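Long-range contacts in 4-amino-4-deoxychorismate lyase (Legionella pneumophila, PDB 3LUL), which is a member of the class IV aminotransferase family, carrying pyridoxal phosphate covalently attached to a lysine: residues I183-L188 with D229-F234; G200-R205 with T236-G241; Q240-V245 with K262-L267. One frame throughout, in Å; residues are numbered along the deposited sequence.

Interaction 1 (I183-L188 with D229-F234)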
ATOM      1  N   ILE B 183      10.052  -6.537 -28.290  1.00  7.92           N
ATOM      2  CA  ILE B 183      10.193  -7.286 -29.531  1.00  6.49           C
ATOM      3  C   ILE B 183      11.659  -7.209 -29.910  1.00  6.51           C
ATOM      4  O   ILE B 183      12.222  -6.122 -29.931  1.00  8.56           O
ATOM      5  CB  ILE B 183       9.370  -6.704 -30.692  1.00  7.06           C
ATOM      6  CG1 ILE B 183       7.866  -6.813 -30.384  1.00  7.42           C
ATOM      7  CG2 ILE B 183       9.672  -7.464 -31.948  1.00  7.98           C
ATOM      8  CD1 ILE B 183       6.996  -6.123 -31.371  1.00  9.68           C
ATOM      9  N   GLU B 184      12.270  -8.358 -30.161  1.00 10.11           N
ATOM     10  CA  GLU B 184      13.595  -8.414 -30.727  1.00 11.86           C
ATOM     11  C   GLU B 184      13.646  -9.533 -31.765  1.00 10.78           C
ATOM     12  O   GLU B 184      13.264 -10.675 -31.467  1.00  8.04           O
ATOM     13  CB  GLU B 184      14.594  -8.691 -29.602  1.00 12.57           C
ATOM     14  CG  GLU B 184      16.048  -8.781 -30.066  1.00 20.12           C
ATOM     15  CD  GLU B 184      16.983  -9.086 -28.897  1.00 29.41           C
ATOM     16  OE1 GLU B 184      16.813 -10.157 -28.258  1.00 30.23           O
ATOM     17  OE2 GLU B 184      17.859  -8.241 -28.614  1.00 35.41           O
ATOM     18  N   ASN B 185      14.140  -9.185 -32.963  1.00  9.69           N
ATOM     19  CA  ASN B 185      14.217 -10.111 -34.106  0.50 10.90           C
ATOM     20  C   ASN B 185      12.896 -10.847 -34.328  1.00  9.95           C
ATOM     21  O   ASN B 185      12.873 -12.071 -34.475  1.00  7.90           O
ATOM     22  CB  ASN B 185      15.377 -11.120 -33.947  0.50 12.06           C
ATOM     23  CG  ASN B 185      16.711 -10.449 -33.643  0.50 16.06           C
ATOM     24  OD1 ASN B 185      16.983  -9.355 -34.128  0.50 14.52           O
ATOM     25  ND2 ASN B 185      17.537 -11.097 -32.816  0.50  9.47           N
ATOM     26  N   ASN B 186      11.798 -10.082 -34.327  1.00  9.16           N
ATOM     27  CA  ASN B 186      10.430 -10.573 -34.532  1.00  9.10           C
ATOM     28  C   ASN B 186       9.918 -11.579 -33.512  1.00  8.85           C
ATOM     29  O   ASN B 186       8.974 -12.331 -33.788  1.00 10.32           O
ATOM     30  CB  ASN B 186      10.277 -11.162 -35.945  1.00  8.66           C
ATOM     31  CG  ASN B 186      10.482 -10.135 -37.022  1.00  7.63           C
ATOM     32  OD1 ASN B 186      10.192  -8.962 -36.820  1.00  9.12           O
ATOM     33  ND2 ASN B 186      10.955 -10.580 -38.195  1.00  7.74           N
ATOM     34  N   ILE B 187      10.548 -11.610 -32.353  1.00 10.58           N
ATOM     35  CA  ILE B 187      10.121 -12.470 -31.254  1.00  7.88           C
ATOM     36  C   ILE B 187       9.692 -11.576 -30.100  1.00  9.21           C
ATOM     37  O   ILE B 187      10.361 -10.576 -29.804  1.00  7.46           O
ATOM     38  CB  ILE B 187      11.262 -13.413 -30.782  1.00  9.15           C
ATOM     39  CG1 ILE B 187      11.698 -14.327 -31.954  1.00 12.86           C
ATOM     40  CG2 ILE B 187      10.820 -14.212 -29.533  1.00  7.58           C
ATOM     41  CD1 ILE B 187      13.111 -14.886 -31.837  1.00 16.66           C
ATOM     42  N   LEU B 188       8.563 -11.951 -29.489  1.00  7.52           N
ATOM     43  CA  LEU B 188       7.973 -11.209 -28.375  1.00  8.05           C
ATOM     44  C   LEU B 188       8.531 -11.765 -27.070  1.00  7.45           C
ATOM     45  O   LEU B 188       8.609 -12.966 -26.915  1.00  9.01           O
ATOM     46  CB  LEU B 188       6.455 -11.355 -28.376  1.00  9.44           C
ATOM     47  CG  LEU B 188       5.724 -10.494 -29.393  1.00 12.60           C
ATOM     48  CD1 LEU B 188       4.496 -11.231 -29.970  1.00 15.66           C
ATOM     49  CD2 LEU B 188       5.357  -9.148 -28.760  1.00 16.93           C
ATOM     50  N   ASP B 229      18.419  -3.077 -25.662  1.00 15.44           N
ATOM     51  CA  ASP B 229      18.707  -3.698 -26.963  1.00 14.97           C
ATOM     52  C   ASP B 229      17.479  -4.104 -27.807  1.00 13.93           C
ATOM     53  O   ASP B 229      17.654  -4.582 -28.923  1.00 14.80           O
ATOM     54  CB  ASP B 229      19.609  -4.932 -26.779  1.00 16.10           C
ATOM     55  CG  ASP B 229      21.033  -4.575 -26.320  1.00 23.62           C
ATOM     56  OD1 ASP B 229      21.402  -3.369 -26.293  1.00 24.95           O
ATOM     57  OD2 ASP B 229      21.781  -5.516 -25.966  1.00 23.31           O
ATOM     58  N   ALA B 230      16.264  -3.900 -27.301  1.00 12.98           N
ATOM     59  CA  ALA B 230      15.037  -4.284 -28.027  1.00 11.79           C
ATOM     60  C   ALA B 230      14.802  -3.489 -29.307  1.00 10.79           C
ATOM     61  O   ALA B 230      15.202  -2.336 -29.391  1.00 14.07           O
ATOM     62  CB  ALA B 230      13.819  -4.127 -27.104  1.00 11.18           C
ATOM     63  N   ASP B 231      14.102  -4.086 -30.276  1.00  8.04           N
ATOM     64  CA  ASP B 231      13.672  -3.379 -31.477  1.00 10.55           C
ATOM     65  C   ASP B 231      12.512  -2.438 -31.162  1.00 11.20           C
ATOM     66  O   ASP B 231      12.447  -1.312 -31.693  1.00 11.71           O
ATOM     67  CB  ASP B 231      13.298  -4.358 -32.610  1.00  9.16           C
ATOM     68  CG  ASP B 231      14.498  -5.151 -33.120  1.00 11.47           C
ATOM     69  OD1 ASP B 231      15.625  -4.587 -33.116  1.00 12.17           O
ATOM     70  OD2 ASP B 231      14.324  -6.321 -33.523  1.00 10.96           O
ATOM     71  N   ALA B 232      11.597  -2.912 -30.309  1.00  9.72           N
ATOM     72  CA  ALA B 232      10.479  -2.109 -29.832  1.00  7.34           C
ATOM     73  C   ALA B 232      10.091  -2.594 -28.471  1.00  8.71           C
ATOM     74  O   ALA B 232      10.401  -3.729 -28.110  1.00  6.95           O
ATOM     75  CB  ALA B 232       9.273  -2.215 -30.738  1.00 10.52           C
ATOM     76  N   VAL B 233       9.378  -1.720 -27.775  1.00  8.74           N
ATOM     77  CA  VAL B 233       8.927  -1.952 -26.429  1.00  8.27           C
ATOM     78  C   VAL B 233       7.545  -1.375 -26.359  1.00  9.58           C
ATOM     79  O   VAL B 233       7.276  -0.267 -26.883  1.00 10.34           O
ATOM     80  CB  VAL B 233       9.789  -1.241 -25.367  1.00 10.68           C
ATOM     81  CG1 VAL B 233       9.254  -1.502 -23.978  1.00  5.81           C
ATOM     82  CG2 VAL B 233      11.290  -1.695 -25.466  1.00 11.58           C
ATOM     83  N   PHE B 234       6.660  -2.079 -25.671  1.00 11.83           N
ATOM     84  CA  PHE B 234       5.252  -1.575 -25.510  1.00  7.19           C
ATOM     85  C   PHE B 234       4.603  -2.089 -24.227  1.00  7.95           C
ATOM     86  O   PHE B 234       5.076  -3.029 -23.593  1.00  9.27           O
ATOM     87  CB  PHE B 234       4.386  -1.884 -26.754  1.00  7.89           C
ATOM     88  CG  PHE B 234       4.045  -3.346 -26.948  1.00  8.96           C
ATOM     89  CD1 PHE B 234       2.966  -3.920 -26.286  1.00  7.46           C
ATOM     90  CD2 PHE B 234       4.820  -4.151 -27.781  1.00  8.93           C
ATOM     91  CE1 PHE B 234       2.640  -5.257 -26.494  1.00  9.73           C
ATOM     92  CE2 PHE B 234       4.509  -5.503 -27.989  1.00 12.70           C
ATOM     93  CZ  PHE B 234       3.433  -6.055 -27.351  1.00 10.81           C
TER
HETATM   94  O   HOH W   1      12.113  -7.271 -35.023  1.00  6.56           O
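Ile183 and Ala232 face each other as an antiparallel hydrogen-bonded pair, joining strand 179-184 to the start of strand 232-237. Ile183 N gives its hydrogen to Ala232 O at 2.8 Å. In the reverse direction the carbonyl of Ile183 is gripped twice: Asp231 N lies 2.8 Å from Ile183 O, with a bent N-H (137°), and Ala232 N reaches the same oxygen at a longer 3.3 Å but with a straighter N-H. Two successive residues, Asp231 and Ala232, thus stand opposite one, the definition of a classic beta bulge. Next to it the segment 183-188 folds back through a type I' beta turn from Glu184 to Ile187, a tight hairpin linking strands 179-184 and 187-190. The side chain of Asp231 ties bulge to turn. With CG set beside its own backbone N (chi1 -66°), its carboxylate leans toward the turn, and OD2 takes the N-H of Asn185 at 2.9 Å on its anti side, 30° out of the carboxylate plane. A water donates to the same OD2 and accepts from Asn186 N, so one carboxylate oxygen serves two consecutive amides of the turn, one directly and one through water. The extended Glu184 runs alongside Asp229, pointing the same way; their like charges are probably eased by separate salt bridges, Glu184 to Arg226 and Asp229 to Lys225. On the buried side, Ile183 CB stands 4.5 Å from Ala232 CB. Farther along, the Phe234 ring is met at its edge, near its plane, by Leu188 CD2, 3.8 Å from Phe234 CE2, and by Ile183 CD1, 4.2 Å from that same ring carbon. Ile259 and Ile260 of helix 258-269 pack on this apolar group.

Interaction 2 (G200-R205 with T236-G241)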
ATOM      1  N   GLY B 200      -1.549  -9.434 -15.713  1.00 11.01           N
ATOM      2  CA  GLY B 200      -2.565  -8.645 -16.395  1.00  8.76           C
ATOM      3  C   GLY B 200      -3.465  -9.490 -17.280  1.00  8.59           C
ATOM      4  O   GLY B 200      -3.047 -10.533 -17.863  1.00 10.18           O
ATOM      5  N   ILE B 201      -4.715  -9.041 -17.374  1.00 10.08           N
ATOM      6  CA  ILE B 201      -5.683  -9.666 -18.279  1.00 11.75           C
ATOM      7  C   ILE B 201      -5.280  -9.406 -19.736  1.00  8.64           C
ATOM      8  O   ILE B 201      -5.434 -10.278 -20.575  1.00 10.01           O
ATOM      9  CB  ILE B 201      -7.119  -9.174 -18.003  1.00 10.85           C
ATOM     10  CG1 ILE B 201      -7.598  -9.766 -16.650  1.00 13.98           C
ATOM     11  CG2 ILE B 201      -8.122  -9.561 -19.121  1.00  9.37           C
ATOM     12  CD1 ILE B 201      -8.811  -9.056 -16.071  1.00 11.40           C
ATOM     13  N   THR B 202      -4.814  -8.200 -20.029  1.00  9.94           N
ATOM     14  CA  THR B 202      -4.496  -7.835 -21.399  1.00  8.52           C
ATOM     15  C   THR B 202      -3.291  -8.635 -21.838  1.00 10.73           C
ATOM     16  O   THR B 202      -3.277  -9.209 -22.931  1.00 11.55           O
ATOM     17  CB  THR B 202      -4.310  -6.303 -21.563  1.00 11.38           C
ATOM     18  OG1 THR B 202      -5.402  -5.611 -20.940  1.00 11.03           O
ATOM     19  CG2 THR B 202      -4.284  -5.896 -23.036  1.00 10.54           C
ATOM     20  N   ARG B 203      -2.297  -8.696 -20.960  1.00 11.03           N
ATOM     21  CA  ARG B 203      -1.105  -9.542 -21.120  1.00 10.46           C
ATOM     22  C   ARG B 203      -1.492 -10.978 -21.438  1.00 10.32           C
ATOM     23  O   ARG B 203      -0.988 -11.573 -22.378  1.00  9.06           O
ATOM     24  CB  ARG B 203      -0.269  -9.491 -19.824  1.00  9.51           C
ATOM     25  CG  ARG B 203       0.878 -10.499 -19.710  1.00 11.54           C
ATOM     26  CD  ARG B 203       1.488 -10.550 -18.298  1.00 11.66           C
ATOM     27  NE  ARG B 203       2.660 -11.434 -18.228  1.00  9.47           N
ATOM     28  CZ  ARG B 203       2.625 -12.777 -18.170  1.00  9.91           C
ATOM     29  NH1 ARG B 203       1.482 -13.439 -18.160  1.00 13.49           N
ATOM     30  NH2 ARG B 203       3.754 -13.467 -18.167  1.00 13.57           N
ATOM     31  N   ALA B 204      -2.385 -11.545 -20.624  1.00  9.40           N
ATOM     32  CA  ALA B 204      -2.853 -12.927 -20.827  1.00 11.72           C
ATOM     33  C   ALA B 204      -3.534 -13.126 -22.186  1.00 13.06           C
ATOM     34  O   ALA B 204      -3.307 -14.143 -22.869  1.00 13.16           O
ATOM     35  CB  ALA B 204      -3.824 -13.319 -19.685  1.00 12.50           C
ATOM     36  N   ARG B 205      -4.385 -12.168 -22.569  1.00 10.62           N
ATOM     37  CA  ARG B 205      -5.092 -12.217 -23.868  1.00 11.10           C
ATOM     38  C   ARG B 205      -4.108 -12.163 -25.029  1.00 11.06           C
ATOM     39  O   ARG B 205      -4.241 -12.901 -26.006  1.00  9.72           O
ATOM     40  CB  ARG B 205      -6.093 -11.068 -24.011  1.00 10.82           C
ATOM     41  CG  ARG B 205      -7.351 -11.172 -23.111  1.00 16.10           C
ATOM     42  CD  ARG B 205      -8.069  -9.830 -23.111  1.00 20.22           C
ATOM     43  NE  ARG B 205      -8.392  -9.435 -24.483  1.00 23.42           N
ATOM     44  CZ  ARG B 205      -8.532  -8.181 -24.924  1.00 24.97           C
ATOM     45  NH1 ARG B 205      -8.430  -7.134 -24.113  1.00 23.61           N
ATOM     46  NH2 ARG B 205      -8.821  -7.975 -26.212  1.00 34.24           N
ATOM     47  N   THR B 236       0.824  -2.885 -21.849  1.00  8.88           N
ATOM     48  CA  THR B 236      -0.530  -3.372 -22.005  1.00 10.06           C
ATOM     49  C   THR B 236      -1.318  -3.151 -20.714  1.00  8.67           C
ATOM     50  O   THR B 236      -0.806  -3.362 -19.613  1.00  8.71           O
ATOM     51  CB  THR B 236      -0.576  -4.903 -22.371  1.00  9.20           C
ATOM     52  OG1 THR B 236      -0.037  -5.689 -21.294  1.00 10.32           O
ATOM     53  CG2 THR B 236       0.226  -5.235 -23.661  1.00  6.68           C
ATOM     54  N   ASN B 237      -2.566  -2.734 -20.873  1.00  8.58           N
ATOM     55  CA  ASN B 237      -3.556  -2.770 -19.811  1.00  9.61           C
ATOM     56  C   ASN B 237      -4.971  -2.684 -20.390  1.00  9.54           C
ATOM     57  O   ASN B 237      -5.136  -2.492 -21.597  1.00  9.16           O
ATOM     58  CB  ASN B 237      -3.296  -1.721 -18.721  1.00  9.90           C
ATOM     59  CG  ASN B 237      -3.472  -0.283 -19.190  1.00 13.41           C
ATOM     60  OD1 ASN B 237      -4.168  -0.003 -20.160  1.00 15.26           O
ATOM     61  ND2 ASN B 237      -2.854   0.650 -18.461  1.00 14.60           N
ATOM     62  N   SER B 238      -5.974  -2.874 -19.542  1.00  9.00           N
ATOM     63  CA  SER B 238      -7.353  -3.041 -20.033  1.00  9.86           C
ATOM     64  C   SER B 238      -7.886  -1.751 -20.577  1.00  9.85           C
ATOM     65  O   SER B 238      -8.604  -1.768 -21.549  1.00 11.09           O
ATOM     66  CB  SER B 238      -8.300  -3.503 -18.907  1.00 13.24           C
ATOM     67  OG  SER B 238      -8.072  -4.831 -18.579  1.00 19.02           O
ATOM     68  N   LEU B 239      -7.543  -0.626 -19.949  1.00  9.28           N
ATOM     69  CA  LEU B 239      -8.092   0.657 -20.391  1.00 11.81           C
ATOM     70  C   LEU B 239      -7.445   1.207 -21.641  1.00 13.16           C
ATOM     71  O   LEU B 239      -8.137   1.780 -22.492  1.00 13.59           O
ATOM     72  CB  LEU B 239      -8.067   1.727 -19.299  1.00 12.39           C
ATOM     73  CG  LEU B 239      -8.897   1.441 -18.069  1.00 15.99           C
ATOM     74  CD1 LEU B 239      -8.677   2.576 -17.031  1.00 24.00           C
ATOM     75  CD2 LEU B 239     -10.348   1.272 -18.415  1.00 14.86           C
ATOM     76  N   GLN B 240      -6.137   1.050 -21.763  1.00 11.53           N
ATOM     77  CA  GLN B 240      -5.420   1.650 -22.883  1.00 13.40           C
ATOM     78  C   GLN B 240      -5.074   0.662 -23.995  1.00 14.08           C
ATOM     79  O   GLN B 240      -4.747   1.094 -25.074  1.00 13.69           O
ATOM     80  CB  GLN B 240      -4.156   2.392 -22.372  1.00 15.97           C
ATOM     81  CG  GLN B 240      -4.460   3.688 -21.559  1.00 20.91           C
ATOM     82  CD  GLN B 240      -5.010   4.851 -22.408  1.00 29.93           C
ATOM     83  OE1 GLN B 240      -4.675   4.993 -23.614  1.00 32.09           O
ATOM     84  NE2 GLN B 240      -5.847   5.701 -21.782  1.00 28.78           N
ATOM     85  N   GLY B 241      -5.193  -0.646 -23.746  1.00 11.69           N
ATOM     86  CA  GLY B 241      -4.748  -1.662 -24.670  1.00 13.02           C
ATOM     87  C   GLY B 241      -3.241  -1.568 -24.777  1.00 11.92           C
ATOM     88  O   GLY B 241      -2.536  -1.471 -23.764  1.00 13.23           O
TER
HETATM   89  O   HOH W   2      -1.857  -6.526 -19.100  1.00  9.53           O
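This is a buried contact at the cofactor phosphate, where the first turn of helix 201-212 meets the end of strand 232-237 and the loop after it. Thr202 is its centre, its CB directed toward 236-241. OG1 lies beside the residue's own backbone N (chi1 -48°), which puts CG2 anti to that N and toward Thr236, with Thr202 CG2 3.9 Å from Thr236 CB. The hydroxyl lies over the peptide between Asn237 and Ser238: Thr202 OG1 is 3.0 Å from Asn237 C. OG1 also stands 3.1 Å from Ser238 N, but at too poor an angle for a hydrogen bond. Its hydrogen bond goes instead to the phosphate of the modified lysine at position 141, a pyridoxal phosphate adduct, which is also hydrogen-bonded to Ile201 N and Ser238 OG. Thr202 OG1 and Ser238 OG lie 3.6 Å apart and bond to different oxygens of that phosphate. A water accepts from Arg203 N at 2.9 Å and lies 3.0 Å from Thr236 OG1, bridging helix and strand. The loop is braced by an Asx motif, Asn237 OD1 accepting from Gln240 N at 2.7 Å. With Gly200 at the N-cap, the phosphate sits at the amino end of helix 201-212; the helix dipole and the hydrogen-bonding groups of both segments would probably stabilise its negative charge.

Interaction 3 (Q240-V245 with K262-L267)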
ATOM      1  N   GLN B 240      -6.137   1.050 -21.763  1.00 11.53           N
ATOM      2  CA  GLN B 240      -5.420   1.650 -22.883  1.00 13.40           C
ATOM      3  C   GLN B 240      -5.074   0.662 -23.995  1.00 14.08           C
ATOM      4  O   GLN B 240      -4.747   1.094 -25.074  1.00 13.69           O
ATOM      5  CB  GLN B 240      -4.156   2.392 -22.372  1.00 15.97           C
ATOM      6  CG  GLN B 240      -4.460   3.688 -21.559  1.00 20.91           C
ATOM      7  CD  GLN B 240      -5.010   4.851 -22.408  1.00 29.93           C
ATOM      8  OE1 GLN B 240      -4.675   4.993 -23.614  1.00 32.09           O
ATOM      9  NE2 GLN B 240      -5.847   5.701 -21.782  1.00 28.78           N
ATOM     10  N   GLY B 241      -5.193  -0.646 -23.746  1.00 11.69           N
ATOM     11  CA  GLY B 241      -4.748  -1.662 -24.670  1.00 13.02           C
ATOM     12  C   GLY B 241      -3.241  -1.568 -24.777  1.00 11.92           C
ATOM     13  O   GLY B 241      -2.536  -1.471 -23.764  1.00 13.23           O
ATOM     14  N   ILE B 242      -2.744  -1.574 -25.997  1.00 10.08           N
ATOM     15  CA  ILE B 242      -1.324  -1.506 -26.238  1.00 10.24           C
ATOM     16  C   ILE B 242      -0.920  -0.035 -26.356  1.00 10.84           C
ATOM     17  O   ILE B 242      -1.548   0.740 -27.120  1.00 13.15           O
ATOM     18  CB  ILE B 242      -0.943  -2.293 -27.527  1.00 10.44           C
ATOM     19  CG1 ILE B 242      -1.046  -3.789 -27.265  1.00 12.52           C
ATOM     20  CG2 ILE B 242       0.461  -1.904 -28.007  1.00 10.85           C
ATOM     21  CD1 ILE B 242      -0.831  -4.675 -28.481  1.00 12.88           C
ATOM     22  N   ARG B 243       0.136   0.325 -25.632  1.00 10.57           N
ATOM     23  CA  ARG B 243       0.704   1.676 -25.651  1.00 10.67           C
ATOM     24  C   ARG B 243       2.164   1.533 -26.061  1.00 12.10           C
ATOM     25  O   ARG B 243       2.930   0.753 -25.472  1.00 11.22           O
ATOM     26  CB  ARG B 243       0.576   2.316 -24.278  1.00 15.26           C
ATOM     27  CG  ARG B 243       1.031   3.784 -24.167  1.00 21.31           C
ATOM     28  CD  ARG B 243      -0.116   4.795 -24.420  1.00 24.09           C
ATOM     29  NE  ARG B 243       0.389   6.185 -24.521  1.00 22.35           N
ATOM     30  CZ  ARG B 243       0.375   7.099 -23.542  1.00 20.73           C
ATOM     31  NH1 ARG B 243      -0.098   6.811 -22.330  1.00 28.51           N
ATOM     32  NH2 ARG B 243       0.880   8.317 -23.753  1.00 24.19           N
ATOM     33  N   ARG B 244       2.545   2.284 -27.094  1.00 10.03           N
ATOM     34  CA  ARG B 244       3.900   2.206 -27.616  1.00  8.90           C
ATOM     35  C   ARG B 244       4.826   2.974 -26.704  1.00  8.24           C
ATOM     36  O   ARG B 244       4.425   3.980 -26.120  1.00 10.89           O
ATOM     37  CB  ARG B 244       3.951   2.781 -29.040  1.00 10.00           C
ATOM     38  CG  ARG B 244       3.111   2.019 -30.045  1.00 10.73           C
ATOM     39  CD  ARG B 244       2.939   2.813 -31.330  1.00 14.21           C
ATOM     40  NE  ARG B 244       1.886   2.244 -32.185  1.00 19.48           N
ATOM     41  CZ  ARG B 244       2.048   1.326 -33.149  1.00 15.77           C
ATOM     42  NH1 ARG B 244       3.242   0.837 -33.459  1.00 15.99           N
ATOM     43  NH2 ARG B 244       0.987   0.904 -33.839  1.00 18.38           N
ATOM     44  N   VAL B 245       6.058   2.490 -26.593  1.00  6.34           N
ATOM     45  CA  VAL B 245       7.091   3.118 -25.750  1.00  7.51           C
ATOM     46  C   VAL B 245       8.151   3.789 -26.628  1.00  7.44           C
ATOM     47  O   VAL B 245       8.761   3.158 -27.482  1.00  9.13           O
ATOM     48  CB  VAL B 245       7.733   2.100 -24.788  1.00  8.73           C
ATOM     49  CG1 VAL B 245       8.937   2.722 -24.007  1.00  9.10           C
ATOM     50  CG2 VAL B 245       6.687   1.546 -23.806  1.00  9.64           C
ATOM     51  N   LYS B 262      -0.498  -5.821 -35.711  1.00  8.50           N
ATOM     52  CA  LYS B 262      -1.265  -7.062 -35.690  1.00 10.87           C
ATOM     53  C   LYS B 262      -1.927  -7.292 -34.318  1.00  9.32           C
ATOM     54  O   LYS B 262      -3.100  -7.633 -34.236  1.00  7.85           O
ATOM     55  CB  LYS B 262      -0.383  -8.270 -36.041  1.00  9.72           C
ATOM     56  CG  LYS B 262      -1.191  -9.567 -36.056  1.00 15.88           C
ATOM     57  CD  LYS B 262      -0.539 -10.702 -36.824  1.00 22.35           C
ATOM     58  CE  LYS B 262      -1.522 -11.870 -36.983  1.00 18.40           C
ATOM     59  NZ  LYS B 262      -0.943 -13.048 -37.665  1.00 24.00           N
ATOM     60  N   LEU B 263      -1.164  -7.138 -33.247  1.00  8.73           N
ATOM     61  CA  LEU B 263      -1.705  -7.342 -31.903  1.00  9.04           C
ATOM     62  C   LEU B 263      -2.808  -6.327 -31.547  1.00  8.83           C
ATOM     63  O   LEU B 263      -3.829  -6.711 -30.977  1.00  9.05           O
ATOM     64  CB  LEU B 263      -0.585  -7.367 -30.878  1.00 10.98           C
ATOM     65  CG  LEU B 263       0.353  -8.574 -31.029  1.00 13.71           C
ATOM     66  CD1 LEU B 263       1.465  -8.435 -30.020  1.00 14.38           C
ATOM     67  CD2 LEU B 263      -0.368  -9.926 -30.886  1.00 14.18           C
ATOM     68  N   ILE B 264      -2.641  -5.065 -31.940  1.00  8.97           N
ATOM     69  CA  ILE B 264      -3.703  -4.062 -31.773  1.00 10.24           C
ATOM     70  C   ILE B 264      -4.989  -4.501 -32.489  1.00 12.18           C
ATOM     71  O   ILE B 264      -6.108  -4.456 -31.907  1.00 10.95           O
ATOM     72  CB  ILE B 264      -3.269  -2.676 -32.303  1.00 10.92           C
ATOM     73  CG1 ILE B 264      -2.234  -2.078 -31.354  1.00 12.33           C
ATOM     74  CG2 ILE B 264      -4.503  -1.742 -32.477  1.00 11.95           C
ATOM     75  CD1 ILE B 264      -1.556  -0.841 -31.882  1.00  8.10           C
ATOM     76  N   PHE B 265      -4.830  -4.982 -33.714  1.00 11.87           N
ATOM     77  CA  PHE B 265      -5.974  -5.447 -34.472  1.00 11.81           C
ATOM     78  C   PHE B 265      -6.674  -6.582 -33.743  1.00 12.58           C
ATOM     79  O   PHE B 265      -7.891  -6.540 -33.552  1.00 14.48           O
ATOM     80  CB  PHE B 265      -5.586  -5.868 -35.899  1.00 13.67           C
ATOM     81  CG  PHE B 265      -6.750  -6.452 -36.680  1.00 11.46           C
ATOM     82  CD1 PHE B 265      -7.050  -7.797 -36.588  1.00 19.40           C
ATOM     83  CD2 PHE B 265      -7.544  -5.649 -37.482  1.00 21.60           C
ATOM     84  CE1 PHE B 265      -8.114  -8.338 -37.286  1.00 24.74           C
ATOM     85  CE2 PHE B 265      -8.612  -6.193 -38.191  1.00 20.60           C
ATOM     86  CZ  PHE B 265      -8.892  -7.539 -38.082  1.00 17.91           C
ATOM     87  N   LEU B 266      -5.906  -7.583 -33.308  1.00 10.81           N
ATOM     88  CA  LEU B 266      -6.490  -8.758 -32.670  1.00 13.58           C
ATOM     89  C   LEU B 266      -7.197  -8.432 -31.342  1.00 15.96           C
ATOM     90  O   LEU B 266      -8.325  -8.883 -31.102  1.00 15.23           O
ATOM     91  CB  LEU B 266      -5.427  -9.840 -32.485  1.00 13.28           C
ATOM     92  CG  LEU B 266      -4.885 -10.460 -33.771  1.00 15.08           C
ATOM     93  CD1 LEU B 266      -3.700 -11.349 -33.470  1.00 13.30           C
ATOM     94  CD2 LEU B 266      -6.011 -11.206 -34.508  1.00 16.95           C
ATOM     95  N   LEU B 267      -6.557  -7.620 -30.509  1.00 16.33           N
ATOM     96  CA  LEU B 267      -7.180  -7.199 -29.247  1.00 21.20           C
ATOM     97  C   LEU B 267      -8.477  -6.456 -29.541  1.00 21.83           C
ATOM     98  O   LEU B 267      -9.445  -6.647 -28.832  1.00 22.89           O
ATOM     99  CB  LEU B 267      -6.266  -6.321 -28.387  1.00 19.75           C
ATOM    100  CG  LEU B 267      -4.996  -6.973 -27.832  1.00 23.89           C
ATOM    101  CD1 LEU B 267      -4.123  -5.875 -27.201  1.00 23.95           C
ATOM    102  CD2 LEU B 267      -5.249  -8.109 -26.824  1.00 20.82           C
TER
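Ile242 turns CG1 to the side of its own backbone N (chi1 -73°) and carries on extended to CD1 (chi2 174°), a straight arm that reaches from strand 241-248 to helix 258-269. This is a helix packed on a beta sheet, the two short segments running nearly antiparallel (157°) with axes 8.8 Å apart at closest approach. Three helix residues receive the arm. Its tip, Ile242 CD1, rests 3.6 Å from Leu263 CB; one turn on, Leu267 crosses it at about a right angle and sets its CD1 3.7 Å from Ile242 CG1. Ile264 closes in near the base, Ile264 CG1 lying 4.0 Å from Ile242 CB. Leu206 of helix 201-212 touches both Ile242 and Leu263, so a second helix shares this apolar patch. Toward the other end of the strand segment, Arg244 stretches from CG to NE and brings its guanidinium to the helix, where NH2 forms a salt bridge with Asp261 and NH1 bonds to Val255 O. That double tether fixes the group across the end of the Ile264 side chain, whose CD1 meets Arg244 NH2 obliquely at 3.7 Å.

All three contacts belong to one mixed sheet and the helices packed on it. Strand 232-237 enters both interaction 1, at its start, and interaction 2, at its end, with centres about 18 Å apart; the loop after it leads into strand 241-248 of interaction 3, which shares Gln240 and Gly241 with interaction 2, the two centres about 9 Å apart. Interactions 1 and 3, centres about 14 Å apart, meet where these neighbouring strands pair. Along the chain the segments of interactions 1 and 2 alternate, whereas interaction 3 opens only after interaction 1 closes. The sheet thus runs from a peripheral hairpin to the cofactor phosphate, with helices 201-212 and 258-269 packed against it.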